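Endoglucanase (Acetivibrio cellulolyticus, PDB 5NRM) probably takes part in cellulose breakdown as a cellulosomal scaffoldin, with this cohesin domain binding the type I dockerin of a family 5 enzyme. Local coordinates at residues S33-T38 with G92-L97; V22-I27 with G54-N59; F3-D8 with G117-G122. All blocks are in the same frame, centred on the assembly; numbering follows the deposited sequence. Where two conformers were deposited one is given.

Interaction 1: S33-T38 with G92-L97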
loop_
_atom_site.group_PDB
_atom_site.type_symbol
_atom_site.label_atom_id
_atom_site.label_comp_id
_atom_site.label_asym_id
_atom_site.label_seq_id
_atom_site.Cartn_x
_atom_site.Cartn_y
_atom_site.Cartn_z
ATOM N N SER A 33 -9.677 -6.016 -1.412
ATOM C CA SER A 33 -10.185 -4.775 -1.988
ATOM C C SER A 33 -9.403 -3.547 -1.605
ATOM O O SER A 33 -9.554 -2.529 -2.265
ATOM C CB SER A 33 -11.642 -4.534 -1.640
ATOM O OG SER A 33 -12.484 -5.556 -2.166
ATOM N N THR A 34 -8.625 -3.607 -0.532
ATOM C CA THR A 34 -7.826 -2.435 -0.110
ATOM C C THR A 34 -6.493 -2.889 0.442
ATOM O O THR A 34 -6.413 -3.982 1.068
ATOM C CB THR A 34 -8.552 -1.580 1.026
ATOM O OG1 THR A 34 -8.162 -2.013 2.343
ATOM C CG2 THR A 34 -10.010 -1.710 1.036
ATOM N N ALA A 35 -5.471 -2.070 0.312
ATOM C CA ALA A 35 -4.178 -2.340 0.966
ATOM C C ALA A 35 -3.454 -1.074 1.212
ATOM O O ALA A 35 -3.480 -0.180 0.334
ATOM C CB ALA A 35 -3.325 -3.276 0.137
ATOM N N ASP A 36 -2.716 -0.986 2.338
ATOM C CA ASP A 36 -1.740 0.052 2.533
ATOM C C ASP A 36 -0.644 -0.443 3.399
ATOM O O ASP A 36 -0.888 -1.039 4.429
ATOM C CB ASP A 36 -2.341 1.390 3.079
ATOM C CG ASP A 36 -2.805 1.292 4.523
ATOM O OD1 ASP A 36 -3.871 0.722 4.677
ATOM O OD2 ASP A 36 -2.091 1.754 5.433
ATOM N N PHE A 37 0.567 -0.095 3.039
ATOM C CA PHE A 37 1.723 -0.473 3.885
ATOM C C PHE A 37 2.933 0.314 3.458
ATOM O O PHE A 37 2.928 0.935 2.387
ATOM C CB PHE A 37 1.995 -1.988 3.914
ATOM C CG PHE A 37 2.237 -2.618 2.569
ATOM C CD1 PHE A 37 3.461 -2.628 1.947
ATOM C CD2 PHE A 37 1.166 -3.197 1.871
ATOM C CE1 PHE A 37 3.643 -3.254 0.728
ATOM C CE2 PHE A 37 1.327 -3.844 0.680
ATOM C CZ PHE A 37 2.578 -3.852 0.080
ATOM N N THR A 38 3.911 0.310 4.373
ATOM C CA THR A 38 5.174 1.001 4.164
ATOM C C THR A 38 6.211 -0.074 3.901
ATOM O O THR A 38 6.252 -1.087 4.568
ATOM C CB THR A 38 5.573 1.772 5.402
ATOM O OG1 THR A 38 4.625 2.786 5.681
ATOM C CG2 THR A 38 6.941 2.476 5.273
ATOM N N GLY A 92 0.051 -14.041 -5.662
ATOM C CA GLY A 92 1.186 -13.769 -6.524
ATOM C C GLY A 92 1.826 -12.455 -6.181
ATOM O O GLY A 92 1.760 -11.966 -5.055
ATOM N N VAL A 93 2.456 -11.866 -7.186
ATOM C CA VAL A 93 3.198 -10.660 -7.045
ATOM C C VAL A 93 2.204 -9.502 -7.036
ATOM O O VAL A 93 1.412 -9.288 -7.955
ATOM C CB VAL A 93 4.279 -10.482 -8.185
ATOM C CG1 VAL A 93 4.999 -9.185 -7.967
ATOM C CG2 VAL A 93 5.257 -11.607 -8.155
ATOM N N PHE A 94 2.312 -8.742 -5.968
ATOM C CA PHE A 94 1.527 -7.513 -5.749
ATOM C C PHE A 94 2.246 -6.233 -6.159
ATOM O O PHE A 94 1.621 -5.286 -6.619
ATOM C CB PHE A 94 1.164 -7.441 -4.228
ATOM C CG PHE A 94 0.351 -6.211 -3.839
ATOM C CD1 PHE A 94 -1.019 -6.137 -4.123
ATOM C CD2 PHE A 94 0.914 -5.211 -3.153
ATOM C CE1 PHE A 94 -1.719 -5.015 -3.702
ATOM C CE2 PHE A 94 0.224 -4.074 -2.774
ATOM C CZ PHE A 94 -1.102 -3.997 -2.997
ATOM N N ALA A 95 3.552 -6.150 -5.937
ATOM C CA ALA A 95 4.365 -5.003 -6.388
ATOM C C ALA A 95 5.724 -5.490 -6.810
ATOM O O ALA A 95 6.277 -6.405 -6.181
ATOM C CB ALA A 95 4.522 -3.964 -5.304
ATOM N N ASN A 96 6.288 -4.846 -7.824
ATOM C CA ASN A 96 7.715 -5.029 -8.236
ATOM C C ASN A 96 8.454 -3.745 -7.930
ATOM O O ASN A 96 8.094 -2.705 -8.521
ATOM C CB ASN A 96 7.761 -5.377 -9.726
ATOM C CG ASN A 96 7.153 -6.749 -9.987
ATOM O OD1 ASN A 96 6.096 -6.880 -10.734
ATOM N ND2 ASN A 96 7.760 -7.750 -9.425
ATOM N N LEU A 97 9.474 -3.825 -7.085
ATOM C CA LEU A 97 10.222 -2.693 -6.683
ATOM C C LEU A 97 11.514 -2.714 -7.508
ATOM O O LEU A 97 12.267 -3.667 -7.426
ATOM C CB LEU A 97 10.480 -2.744 -5.195
ATOM C CG LEU A 97 9.256 -2.886 -4.287
ATOM C CD1 LEU A 97 9.777 -2.973 -2.832
ATOM C CD2 LEU A 97 8.244 -1.756 -4.521
#

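Interaction 2: V22-I27 with G54-N59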
loop_
_atom_site.group_PDB
_atom_site.type_symbol
_atom_site.label_atom_id
_atom_site.label_comp_id
_atom_site.label_asym_id
_atom_site.label_seq_id
_atom_site.Cartn_x
_atom_site.Cartn_y
_atom_site.Cartn_z
ATOM N N VAL A 22 7.155 -8.056 -4.141
ATOM C CA VAL A 22 6.344 -8.109 -2.909
ATOM C C VAL A 22 5.087 -8.881 -3.229
ATOM O O VAL A 22 4.397 -8.589 -4.228
ATOM C CB VAL A 22 5.977 -6.674 -2.450
ATOM C CG1 VAL A 22 5.143 -6.730 -1.188
ATOM C CG2 VAL A 22 7.196 -5.792 -2.262
ATOM N N LYS A 23 4.823 -9.913 -2.447
ATOM C CA LYS A 23 3.806 -10.918 -2.820
ATOM C C LYS A 23 2.743 -11.040 -1.723
ATOM O O LYS A 23 3.006 -10.744 -0.534
ATOM C CB LYS A 23 4.454 -12.257 -3.002
ATOM C CG LYS A 23 5.461 -12.288 -4.137
ATOM C CD LYS A 23 6.210 -13.617 -4.203
ATOM C CE LYS A 23 5.502 -14.471 -5.192
ATOM N NZ LYS A 23 6.183 -15.751 -5.300
ATOM N N LEU A 24 1.555 -11.494 -2.161
ATOM C CA LEU A 24 0.469 -11.918 -1.279
ATOM C C LEU A 24 0.233 -13.368 -1.530
ATOM O O LEU A 24 0.269 -13.869 -2.677
ATOM C CB LEU A 24 -0.785 -11.139 -1.566
ATOM C CG LEU A 24 -0.698 -9.660 -1.414
ATOM C CD1 LEU A 24 -2.076 -9.048 -1.656
ATOM C CD2 LEU A 24 -0.167 -9.225 -0.036
ATOM N N SER A 25 -0.029 -14.086 -0.441
ATOM C CA SER A 25 -0.462 -15.462 -0.534
ATOM C C SER A 25 -1.545 -15.730 0.490
ATOM O O SER A 25 -1.620 -15.050 1.502
ATOM C CB SER A 25 0.702 -16.454 -0.370
ATOM O OG SER A 25 1.066 -16.566 0.997
ATOM N N GLY A 26 -2.367 -16.707 0.175
ATOM C CA GLY A 26 -3.503 -17.051 1.038
ATOM C C GLY A 26 -4.656 -16.093 0.991
ATOM O O GLY A 26 -5.432 -15.964 1.966
ATOM N N ILE A 27 -4.804 -15.393 -0.130
ATOM C CA ILE A 27 -5.993 -14.552 -0.338
ATOM C C ILE A 27 -7.165 -15.493 -0.334
ATOM O O ILE A 27 -7.134 -16.543 -0.983
ATOM C CB ILE A 27 -5.907 -13.815 -1.670
ATOM C CG1 ILE A 27 -4.765 -12.807 -1.591
ATOM C CG2 ILE A 27 -7.192 -13.086 -1.987
ATOM C CD1 ILE A 27 -4.413 -12.115 -2.899
ATOM N N GLY A 54 2.075 -5.424 -9.466
ATOM C CA GLY A 54 2.311 -6.790 -9.815
ATOM C C GLY A 54 1.143 -7.372 -10.572
ATOM O O GLY A 54 0.079 -6.760 -10.693
ATOM N N SER A 55 1.358 -8.572 -11.087
ATOM C CA SER A 55 0.413 -9.173 -12.012
ATOM C C SER A 55 -0.962 -9.464 -11.396
ATOM O O SER A 55 -1.941 -9.564 -12.164
ATOM C CB SER A 55 0.940 -10.457 -12.668
ATOM O OG SER A 55 0.944 -11.474 -11.727
ATOM N N ILE A 56 -1.087 -9.542 -10.079
ATOM C CA ILE A 56 -2.369 -9.846 -9.474
ATOM C C ILE A 56 -3.248 -8.603 -9.312
ATOM O O ILE A 56 -4.425 -8.739 -8.927
ATOM C CB ILE A 56 -2.188 -10.524 -8.086
ATOM C CG1 ILE A 56 -1.801 -9.523 -6.983
ATOM C CG2 ILE A 56 -1.250 -11.751 -8.261
ATOM C CD1 ILE A 56 -1.524 -10.141 -5.619
ATOM N N VAL A 57 -2.699 -7.405 -9.535
ATOM C CA VAL A 57 -3.392 -6.189 -9.295
ATOM C C VAL A 57 -4.389 -5.845 -10.403
ATOM O O VAL A 57 -4.074 -5.817 -11.587
ATOM C CB VAL A 57 -2.375 -5.030 -9.039
ATOM C CG1 VAL A 57 -3.048 -3.638 -8.871
ATOM C CG2 VAL A 57 -1.493 -5.328 -7.839
ATOM N N THR A 58 -5.646 -5.550 -10.015
ATOM C CA THR A 58 -6.664 -5.099 -10.931
ATOM C C THR A 58 -6.458 -3.629 -11.310
ATOM O O THR A 58 -6.037 -2.839 -10.509
ATOM C CB THR A 58 -8.057 -5.284 -10.333
ATOM O OG1 THR A 58 -8.058 -4.666 -9.035
ATOM C CG2 THR A 58 -8.369 -6.814 -10.196
ATOM N N ASN A 59 -6.721 -3.346 -12.577
ATOM C CA ASN A 59 -6.746 -1.977 -13.129
ATOM C C ASN A 59 -5.740 -1.056 -12.446
ATOM O O ASN A 59 -6.133 -0.017 -11.874
ATOM C CB ASN A 59 -8.156 -1.442 -12.982
ATOM C CG ASN A 59 -8.478 -0.301 -13.929
ATOM O OD1 ASN A 59 -7.820 -0.140 -14.934
ATOM N ND2 ASN A 59 -9.526 0.471 -13.618
#

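Interaction 3: F3-D8 with G117-G122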
loop_
_atom_site.group_PDB
_atom_site.type_symbol
_atom_site.label_atom_id
_atom_site.label_comp_id
_atom_site.label_asym_id
_atom_site.label_seq_id
_atom_site.Cartn_x
_atom_site.Cartn_y
_atom_site.Cartn_z
ATOM N N PHE A 3 -3.006 -16.012 5.414
ATOM C CA PHE A 3 -2.737 -14.849 4.581
ATOM C C PHE A 3 -1.349 -14.284 4.908
ATOM O O PHE A 3 -1.030 -14.013 6.071
ATOM C CB PHE A 3 -3.792 -13.791 4.793
ATOM C CG PHE A 3 -3.629 -12.534 3.963
ATOM C CD1 PHE A 3 -3.548 -12.597 2.583
ATOM C CD2 PHE A 3 -3.630 -11.312 4.539
ATOM C CE1 PHE A 3 -3.439 -11.446 1.833
ATOM C CE2 PHE A 3 -3.553 -10.168 3.826
ATOM C CZ PHE A 3 -3.368 -10.218 2.442
ATOM N N ASN A 4 -0.534 -14.068 3.870
ATOM C CA ASN A 4 0.882 -13.683 3.987
ATOM C C ASN A 4 1.206 -12.536 3.064
ATOM O O ASN A 4 0.792 -12.543 1.911
ATOM C CB ASN A 4 1.803 -14.846 3.589
ATOM C CG ASN A 4 1.912 -15.900 4.669
ATOM O OD1 ASN A 4 2.824 -15.864 5.490
ATOM N ND2 ASN A 4 0.937 -16.796 4.732
ATOM N N LEU A 5 1.901 -11.570 3.612
ATOM C CA LEU A 5 2.576 -10.496 2.869
ATOM C C LEU A 5 4.061 -10.757 2.975
ATOM O O LEU A 5 4.627 -10.755 4.075
ATOM C CB LEU A 5 2.193 -9.163 3.510
ATOM C CG LEU A 5 2.993 -7.939 3.113
ATOM C CD1 LEU A 5 2.907 -7.721 1.571
ATOM C CD2 LEU A 5 2.659 -6.647 3.856
ATOM N N SER A 6 4.736 -10.969 1.836
ATOM C CA SER A 6 6.137 -11.302 1.826
ATOM C C SER A 6 6.919 -10.529 0.809
ATOM O O SER A 6 6.417 -10.100 -0.257
ATOM C CB SER A 6 6.351 -12.782 1.612
ATOM O OG SER A 6 5.906 -13.190 0.320
ATOM N N ILE A 7 8.166 -10.312 1.134
ATOM C CA ILE A 7 9.101 -9.680 0.214
ATOM C C ILE A 7 10.151 -10.698 -0.120
ATOM O O ILE A 7 10.681 -11.362 0.751
ATOM C CB ILE A 7 9.759 -8.425 0.838
ATOM C CG1 ILE A 7 8.652 -7.508 1.330
ATOM C CG2 ILE A 7 10.750 -7.807 -0.169
ATOM C CD1 ILE A 7 9.164 -6.261 2.011
ATOM N N ASP A 8 10.356 -10.911 -1.407
ATOM C CA ASP A 8 11.375 -11.860 -1.860
ATOM C C ASP A 8 12.782 -11.470 -1.398
ATOM O O ASP A 8 13.119 -10.302 -1.167
ATOM C CB ASP A 8 11.407 -12.041 -3.377
ATOM C CG ASP A 8 10.221 -12.854 -3.947
ATOM O OD1 ASP A 8 9.326 -13.345 -3.206
ATOM O OD2 ASP A 8 10.237 -12.964 -5.203
ATOM N N GLY A 117 6.055 -0.860 10.178
ATOM C CA GLY A 117 4.811 -0.485 10.844
ATOM C C GLY A 117 3.673 -1.415 10.503
ATOM O O GLY A 117 3.885 -2.603 10.205
ATOM N N THR A 118 2.443 -0.926 10.630
ATOM C CA THR A 118 1.270 -1.800 10.520
ATOM C C THR A 118 0.723 -1.804 9.131
ATOM O O THR A 118 0.307 -0.769 8.639
ATOM C CB THR A 118 0.211 -1.338 11.582
ATOM O OG1 THR A 118 0.722 -1.558 12.917
ATOM C CG2 THR A 118 -1.099 -2.067 11.415
ATOM N N PRO A 119 0.665 -2.959 8.488
ATOM C CA PRO A 119 0.017 -3.033 7.210
ATOM C C PRO A 119 -1.482 -3.278 7.377
ATOM O O PRO A 119 -1.915 -3.894 8.369
ATOM C CB PRO A 119 0.702 -4.215 6.555
ATOM C CG PRO A 119 1.106 -5.107 7.619
ATOM C CD PRO A 119 1.294 -4.270 8.851
ATOM N N THR A 120 -2.261 -2.697 6.474
ATOM C CA THR A 120 -3.673 -2.946 6.447
ATOM C C THR A 120 -4.164 -3.507 5.113
ATOM O O THR A 120 -3.779 -3.022 4.063
ATOM C CB THR A 120 -4.475 -1.690 6.789
ATOM O OG1 THR A 120 -4.093 -1.246 8.104
ATOM C CG2 THR A 120 -6.018 -1.928 6.722
ATOM N N PHE A 121 -4.936 -4.593 5.212
ATOM C CA PHE A 121 -5.657 -5.189 4.075
ATOM C C PHE A 121 -7.090 -5.343 4.409
ATOM O O PHE A 121 -7.449 -5.725 5.561
ATOM C CB PHE A 121 -5.074 -6.568 3.767
ATOM C CG PHE A 121 -3.666 -6.505 3.317
ATOM C CD1 PHE A 121 -3.334 -6.351 1.979
ATOM C CD2 PHE A 121 -2.651 -6.603 4.252
ATOM C CE1 PHE A 121 -2.013 -6.266 1.596
ATOM C CE2 PHE A 121 -1.317 -6.530 3.866
ATOM C CZ PHE A 121 -1.007 -6.367 2.540
ATOM N N GLY A 122 -7.925 -4.925 3.480
ATOM C CA GLY A 122 -9.341 -5.156 3.620
ATOM C C GLY A 122 -9.862 -6.061 2.578
ATOM O O GLY A 122 -9.471 -5.910 1.400
#

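Interaction 1: S33-T38 with G92-L97
The rings of Phe-37 and Phe-94 touch at their rims without stacking. Their planes are inclined at 41° and their centroids are 5.8 Å apart, an arrangement that is neither a T-shaped nor an offset stack. The closest approach joins CE2 of Phe-37 to CE2 of Phe-94 at 3.6 Å, and the two side chains run antiparallel past each other. Phe-94 has its CG anti to the backbone N (chi1 180°), which sends the ring across the interior until its CZ reaches CB of Ala-35 at 3.9 Å. This is packing between the two sheets of the cohesin beta-sandwich: strand 34-41 belongs to one layer and strand 92-101 to the other, so no hydrogen bond joins the segments and only apolar groups bridge them. Phe-94 sits in a classic beta bulge, sharing Val-22 with Ala-95, and its ring also makes an edge-to-face pair with Phe-64. On the outer surface of strand 34-41, turned from the core, Thr-34 OG1 and Asp-36 OD1 both hydrogen-bond Ser-13 OG of the dockerin chain.

Interaction 2: V22-I27 with G54-N59
Leu-24 and Ile-56 cross at about a right angle and touch through their terminal methyls, CD1 of Leu-24 lying 4.1 Å from CD1 of Ile-56. The contact belongs to the hydrophobic core of the cohesin beta-sandwich. There, strand 17-25 and the loop after strand 46-53 flank strand 92-101 in the same layer, and the side chains meet across its inner face. That loop opens with a type I beta turn from Gly-54 to Val-57, closed by a 3.1 Å hydrogen bond from Val-57 N to Gly-54 O. Ile-56, the third residue of the turn, is the one that points at strand 17-25. Its CG1 lies between the backbone N and the carbonyl carbon (chi1 77°), and the rest of the branch is extended, so that CD1 alone makes the contact while CG2 stays back. Leu-24 answers with one of its two branches: CG is anti to the carbonyl carbon (chi1 -59°), and CD1 rather than CD2 is presented to the isoleucine. No hydrogen bond links the two segments. Neighbouring apolar groups surround the pair: Phe-94, on the strand hydrogen-bonded to strand 17-25, packs against both Leu-24 and Val-57, and Ile-88 touches both Ile-56 and Ile-27. Where the chain leaves strand 17-25, the carboxylate of Asp-91 receives hydrogen bonds from the backbone N atoms of Gly-26 (to OD2) and Ile-27 (to OD1), holding the corner from which Ile-27 reaches back toward the loop. CD1 of Ile-27 comes to 4.4 Å from CD1 of Ile-56, the same methyl that Leu-24 meets.

Interaction 3: F3-D8 with G117-G122
Segments 3-8 and 117-122 face each other across the protein interior without a hydrogen bond between them, their backbones coming nearest at Leu-5 and Pro-119, whose CA atoms are 9.0 Å apart. Phe-3 and Phe-121 form a T-shaped pair between the segments: the edge of Phe-3 points at a face of Phe-121, with planes at 87° and centroids 5.1 Å apart. CE2 of Phe-3 comes to 3.7 Å from CG of Phe-121, while CZ of Phe-3 stands 3.8 Å above the Phe-121 plane, offset toward its rim. The extended first torsion of Phe-3 (chi1 -179°) carries its ring inward to this position. In the cohesin beta-sandwich, the contact joins strand 4-12 of one sheet to strand 118-122 of the other, beyond the corner the chain turns at Gly-117. Leu-5 supplies a second approach to Phe-121. Its CD2 methyl lies at the ring edge, near the plane and 3.9 Å from CZ of Phe-121, and also meets CB of Pro-119 at 4.1 Å. Ala-35 of the adjacent strand also packs on Phe-121. Thr-120, between Pro-119 and Phe-121, packs against Asn-12 of the dockerin chain.

The three contacts occupy one continuous core of the cohesin sandwich, with centres about 7 Å apart for interactions 1 and 2, about 8 Å for interactions 1 and 3, and about 11 Å for interactions 2 and 3. Strands 4-12, 17-25 and 92-101 are successive neighbours in one layer; strands 34-41 and 118-122 pair in the other. Along the chain, 3-8 and 117-122 bracket the other four segments, whereas the segments of interactions 1 and 2 alternate. Backbone bonds connect the contacts within each layer: Phe-94 N with Val-22 O, Lys-23 N with Ser-6 O, and Asp-36 N with Thr-120 O. Interactions 1 and 3 cross between layers behind the dockerin-facing strands; interaction 2 stays within one layer.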